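Local coordinates for PilZ domain-containing protein (Legionella pneumophila subsp. pneumophila, PDB 4Q63), which is of unknown cellular function but carries a PilZ-like domain, a beta-barrel with a C-terminal helix, and may bind cyclic di-GMP, at residues Lys93-Arg96 / Asp97-Asn101; Leu12-His15 / Gly16-Asn19. All blocks are in the same frame, centred on the assembly; numbering follows the deposited sequence.

Contact 1: Lys93-Arg96 / Asp97-Asn101; sequences KRLR and DERKN. With CD (cadmium ion), chain D.
Arg94 and Glu98 meet one turn apart near the end of the C-terminal helix 82-100, where i to i+4 backbone bonds set the spacing of the side chains. Glu98 N reaches Arg94 O at 3.0 Å, and Arg99 N bonds to Leu95 O in the next step.

The packed side is that of Leu95, which is buried and rests on the N-terminal loop at Glu17; Glu98 and Arg94 stand at its margin, around the cadmium ion. Both carboxylate oxygens of Glu98 bind the metal, OE1 and OE2 each at 2.6 Å, so the group chelates it evenly; His57 is a further ligand. Glu98 OE1 also accepts a hydrogen bond from Arg94 NE (3.0 Å, N-H...O angle 149°), nearly along its C-O axis. Guanidinium and carboxylate planes stand 85° apart, so this is a single-bond salt bridge and not a flat, two-pronged one. With its chain extended to NE, Arg94 is thus a second-shell partner and probably helps to fix the rotation of the carboxylate. Leu95 lays CD1 beside Glu98 OE2 (3.9 Å). The guanidinium of Arg99 is used at the N-terminal turn, in a salt bridge to Glu17 and a hydrogen bond to Lys13 O of strand 12-13.

The other flank is looser and faces solvent. Here Arg96, Asp97 and Lys100 form a salt-bridge network around one oxygen, Asp97 OD1: Lys100 NZ lies 3.6 Å from it, and Asp97 OD1 lies at the edge of the Arg96 guanidinium, near its plane, in a long salt bridge of 3.9 Å to NH1. The aromatic ring of Phe10 makes a cation-pi contact with Arg96. Bends at chi2 and chi3 carry the Lys100 chain back alongside Arg96, and the shared carboxylate probably offsets the closeness of the two cations: Lys100 NZ sits over one face of the Arg96 guanidinium, 3.4 Å from NE.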
# COMPACT_ATOMS: atom_id res chain seq x y z
N LYS A 93 8.61 -0.31 -9.37
CA LYS A 93 9.21 -0.14 -10.69
C LYS A 93 9.53 -1.50 -11.31
O LYS A 93 9.47 -1.67 -12.54
CB LYS A 93 10.48 0.71 -10.61
CG LYS A 93 11.16 0.94 -11.95
CD LYS A 93 12.49 1.65 -11.79
CE LYS A 93 13.26 1.70 -13.11
NZ LYS A 93 14.63 2.24 -12.94
N ARG A 94 9.87 -2.47 -10.47
CA ARG A 94 10.09 -3.81 -10.96
C ARG A 94 8.76 -4.42 -11.40
O ARG A 94 8.65 -4.96 -12.50
CB ARG A 94 10.77 -4.69 -9.91
CG ARG A 94 10.89 -6.15 -10.33
CD ARG A 94 11.46 -7.02 -9.22
NE ARG A 94 11.21 -8.44 -9.48
CZ ARG A 94 12.11 -9.41 -9.30
NH1 ARG A 94 13.33 -9.11 -8.86
NH2 ARG A 94 11.80 -10.67 -9.56
N LEU A 95 7.74 -4.31 -10.55
CA LEU A 95 6.42 -4.85 -10.87
C LEU A 95 5.82 -4.23 -12.14
O LEU A 95 5.16 -4.90 -12.93
CB LEU A 95 5.45 -4.66 -9.69
CG LEU A 95 4.01 -5.15 -9.90
CD1 LEU A 95 3.96 -6.62 -10.31
CD2 LEU A 95 3.17 -4.90 -8.64
N ARG A 96 6.07 -2.94 -12.34
CA ARG A 96 5.57 -2.23 -13.51
C ARG A 96 6.25 -2.73 -14.80
O ARG A 96 5.61 -2.88 -15.83
CB ARG A 96 5.77 -0.73 -13.35
CG ARG A 96 5.09 0.10 -14.42
CD ARG A 96 5.64 1.51 -14.40
NE ARG A 96 7.09 1.50 -14.53
CZ ARG A 96 7.86 2.59 -14.53
NH1 ARG A 96 9.17 2.46 -14.66
NH2 ARG A 96 7.31 3.79 -14.42
N ASP A 97 7.56 -2.98 -14.71
CA ASP A 97 8.32 -3.51 -15.85
C ASP A 97 7.90 -4.94 -16.20
O ASP A 97 7.92 -5.33 -17.37
CB ASP A 97 9.83 -3.48 -15.57
CG ASP A 97 10.38 -2.06 -15.50
OD1 ASP A 97 9.72 -1.14 -16.01
OD2 ASP A 97 11.49 -1.88 -14.94
N GLU A 98 7.52 -5.71 -15.19
CA GLU A 98 7.05 -7.08 -15.41
C GLU A 98 5.74 -7.12 -16.19
O GLU A 98 5.52 -8.03 -16.99
CB GLU A 98 6.86 -7.80 -14.08
CG GLU A 98 8.11 -8.48 -13.57
CD GLU A 98 7.97 -8.85 -12.11
OE1 GLU A 98 9.00 -9.13 -11.46
OE2 GLU A 98 6.82 -8.84 -11.62
N ARG A 99 4.87 -6.16 -15.94
CA ARG A 99 3.62 -6.05 -16.69
C ARG A 99 3.89 -5.64 -18.13
O ARG A 99 3.14 -6.01 -19.03
CB ARG A 99 2.69 -5.04 -16.02
CG ARG A 99 2.11 -5.54 -14.72
CD ARG A 99 1.29 -4.44 -14.05
NE ARG A 99 0.77 -4.87 -12.75
CZ ARG A 99 -0.09 -4.17 -12.02
NH1 ARG A 99 -0.54 -2.99 -12.46
NH2 ARG A 99 -0.50 -4.64 -10.86
N LYS A 100 4.97 -4.89 -18.34
CA LYS A 100 5.40 -4.51 -19.68
C LYS A 100 5.82 -5.74 -20.49
O LYS A 100 5.80 -5.71 -21.72
CB LYS A 100 6.57 -3.53 -19.61
CG LYS A 100 6.25 -2.14 -20.14
CD LYS A 100 6.10 -1.12 -19.01
CE LYS A 100 7.44 -0.47 -18.66
NZ LYS A 100 7.27 0.75 -17.83
N ASN A 101 6.18 -6.80 -19.78
CA ASN A 101 6.69 -8.04 -20.38
C ASN A 101 8.01 -7.86 -21.13
O ASN A 101 9.07 -8.24 -20.63
CB ASN A 101 5.64 -8.72 -21.26
CG ASN A 101 4.62 -9.50 -20.46
OD1 ASN A 101 4.79 -10.69 -20.21
ND2 ASN A 101 3.56 -8.82 -20.03
CD CD D . 7.52 -9.97 -9.43

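Contact 2: Leu12-His15 / Gly16-Asn19; sequences LKNH and GEIN. With EDO (1,2-ethanediol), chain I.
Asn14 and Ile18 are joined through the Asn14 amide, which works at both ends and closes a tight turn between strands 12-13 and 18-22. The core of it is an Asx turn: Gly16 N donates to Asn14 OD1 at 2.7 Å.

Hydrogen bonds dominate. A second backbone donor, Ile18 N, reaches Asn14 OD1 at 3.2 Å, and the two N-H groups come from opposite faces of the amide plane, Gly16 N well above it and Ile18 N tilted less steeply. At the other end, Asn14 ND2 donates a hydrogen bond to Ile18 O at 2.9 Å, so one side chain engages both the N-H and the C=O of Ile18. With CG anti to the backbone N (chi1 -172°), the amide is carried over toward that residue. Glu17 adds a weak clasp within the turn: OE1 accepts from His15 N at 3.0 Å with a poor angle of 132°, its OE2 having Arg99 as partner.

Van der Waals contacts are few. Ile18 CB rests 3.4 Å from Asn14 OD1, and His15 CB lies 3.3 Å from Glu17 OE1. Gly16 turns the chain with a positive phi, in a left-handed conformation that glycine adopts easily.

Strands on both sides of the turn pair antiparallel with strand 25-33, Leu12 bonding to Ile32 through the backbone and Asn14 ND2 also reaching Ile29 O. Helix 82-100 packs along one side of the turn, with Leu95 against Glu17 and Ile18, and Arg99 against Leu12 and His15.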
# COMPACT_ATOMS: atom_id res chain seq x y z
N LEU A 12 -0.12 2.38 -9.35
CA LEU A 12 -0.41 1.08 -9.95
C LEU A 12 -1.71 0.51 -9.41
O LEU A 12 -1.94 0.48 -8.20
CB LEU A 12 0.73 0.10 -9.70
CG LEU A 12 1.98 0.17 -10.59
CD1 LEU A 12 2.92 -0.99 -10.28
CD2 LEU A 12 1.60 0.18 -12.07
N LYS A 13 -2.57 0.04 -10.31
CA LYS A 13 -3.78 -0.66 -9.92
C LYS A 13 -3.38 -2.07 -9.48
O LYS A 13 -2.45 -2.65 -10.02
CB LYS A 13 -4.75 -0.72 -11.11
CG LYS A 13 -6.20 -0.72 -10.71
CD LYS A 13 -6.60 0.62 -10.09
CE LYS A 13 -6.86 1.66 -11.17
NZ LYS A 13 -7.23 2.98 -10.60
N ASN A 14 -4.06 -2.61 -8.47
CA ASN A 14 -3.74 -3.95 -7.99
C ASN A 14 -4.38 -5.03 -8.85
O ASN A 14 -5.61 -5.09 -8.98
CB ASN A 14 -4.17 -4.10 -6.53
CG ASN A 14 -3.69 -5.39 -5.91
OD1 ASN A 14 -2.92 -6.14 -6.52
ND2 ASN A 14 -4.14 -5.67 -4.69
N HIS A 15 -3.56 -5.88 -9.46
CA HIS A 15 -4.08 -7.01 -10.23
C HIS A 15 -3.91 -8.30 -9.45
O HIS A 15 -3.96 -9.39 -10.02
CB HIS A 15 -3.38 -7.11 -11.59
CG HIS A 15 -3.74 -6.00 -12.53
ND1 HIS A 15 -2.92 -5.61 -13.57
CD2 HIS A 15 -4.83 -5.20 -12.60
CE1 HIS A 15 -3.49 -4.62 -14.23
NE2 HIS A 15 -4.65 -4.35 -13.66
N GLY A 16 -3.69 -8.17 -8.14
CA GLY A 16 -3.56 -9.33 -7.27
C GLY A 16 -2.13 -9.76 -6.99
O GLY A 16 -1.90 -10.83 -6.42
N GLU A 17 -1.17 -8.94 -7.39
CA GLU A 17 0.20 -9.22 -6.99
C GLU A 17 0.42 -8.62 -5.61
O GLU A 17 1.42 -8.91 -4.95
CB GLU A 17 1.21 -8.62 -7.97
CG GLU A 17 0.90 -8.85 -9.43
CD GLU A 17 0.16 -7.66 -10.05
OE1 GLU A 17 -0.82 -7.19 -9.44
OE2 GLU A 17 0.57 -7.20 -11.14
N ILE A 18 -0.51 -7.79 -5.17
CA ILE A 18 -0.31 -7.02 -3.95
C ILE A 18 -1.26 -7.40 -2.83
O ILE A 18 -2.47 -7.31 -2.95
CB ILE A 18 -0.45 -5.51 -4.20
CG1 ILE A 18 0.53 -5.08 -5.29
CG2 ILE A 18 -0.16 -4.74 -2.90
CD1 ILE A 18 0.05 -3.93 -6.13
N ASN A 19 -0.68 -7.84 -1.72
CA ASN A 19 -1.46 -8.14 -0.53
C ASN A 19 -0.96 -7.27 0.61
O ASN A 19 0.23 -6.97 0.70
CB ASN A 19 -1.29 -9.62 -0.16
CG ASN A 19 -1.68 -10.54 -1.29
OD1 ASN A 19 -0.82 -11.11 -1.97
ND2 ASN A 19 -2.98 -10.68 -1.52
C1 EDO I . -0.78 -10.09 4.15
O1 EDO I . -0.94 -11.46 4.52
C2 EDO I . 0.68 -9.78 3.89
O2 EDO I . 0.87 -8.37 3.83

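From the N terminus, contact 2 comes first: 12-15 and 16-19 close a short turn that leads from strand 12-13 into strand 18-22. The chain then runs through the remaining strands of the curled antiparallel sheet before helix 82-100, on whose last turns contact 1 closes. The two are in series, neither nested nor crossed, but they touch in space with centres about 12 Å apart. The salt bridge between Arg99 and Glu17 joins them, and Leu95 CD1 packs on Glu17 OE2 at 3.5 Å. The end of the C-terminal helix is thereby fastened to the turn at the start of the barrel.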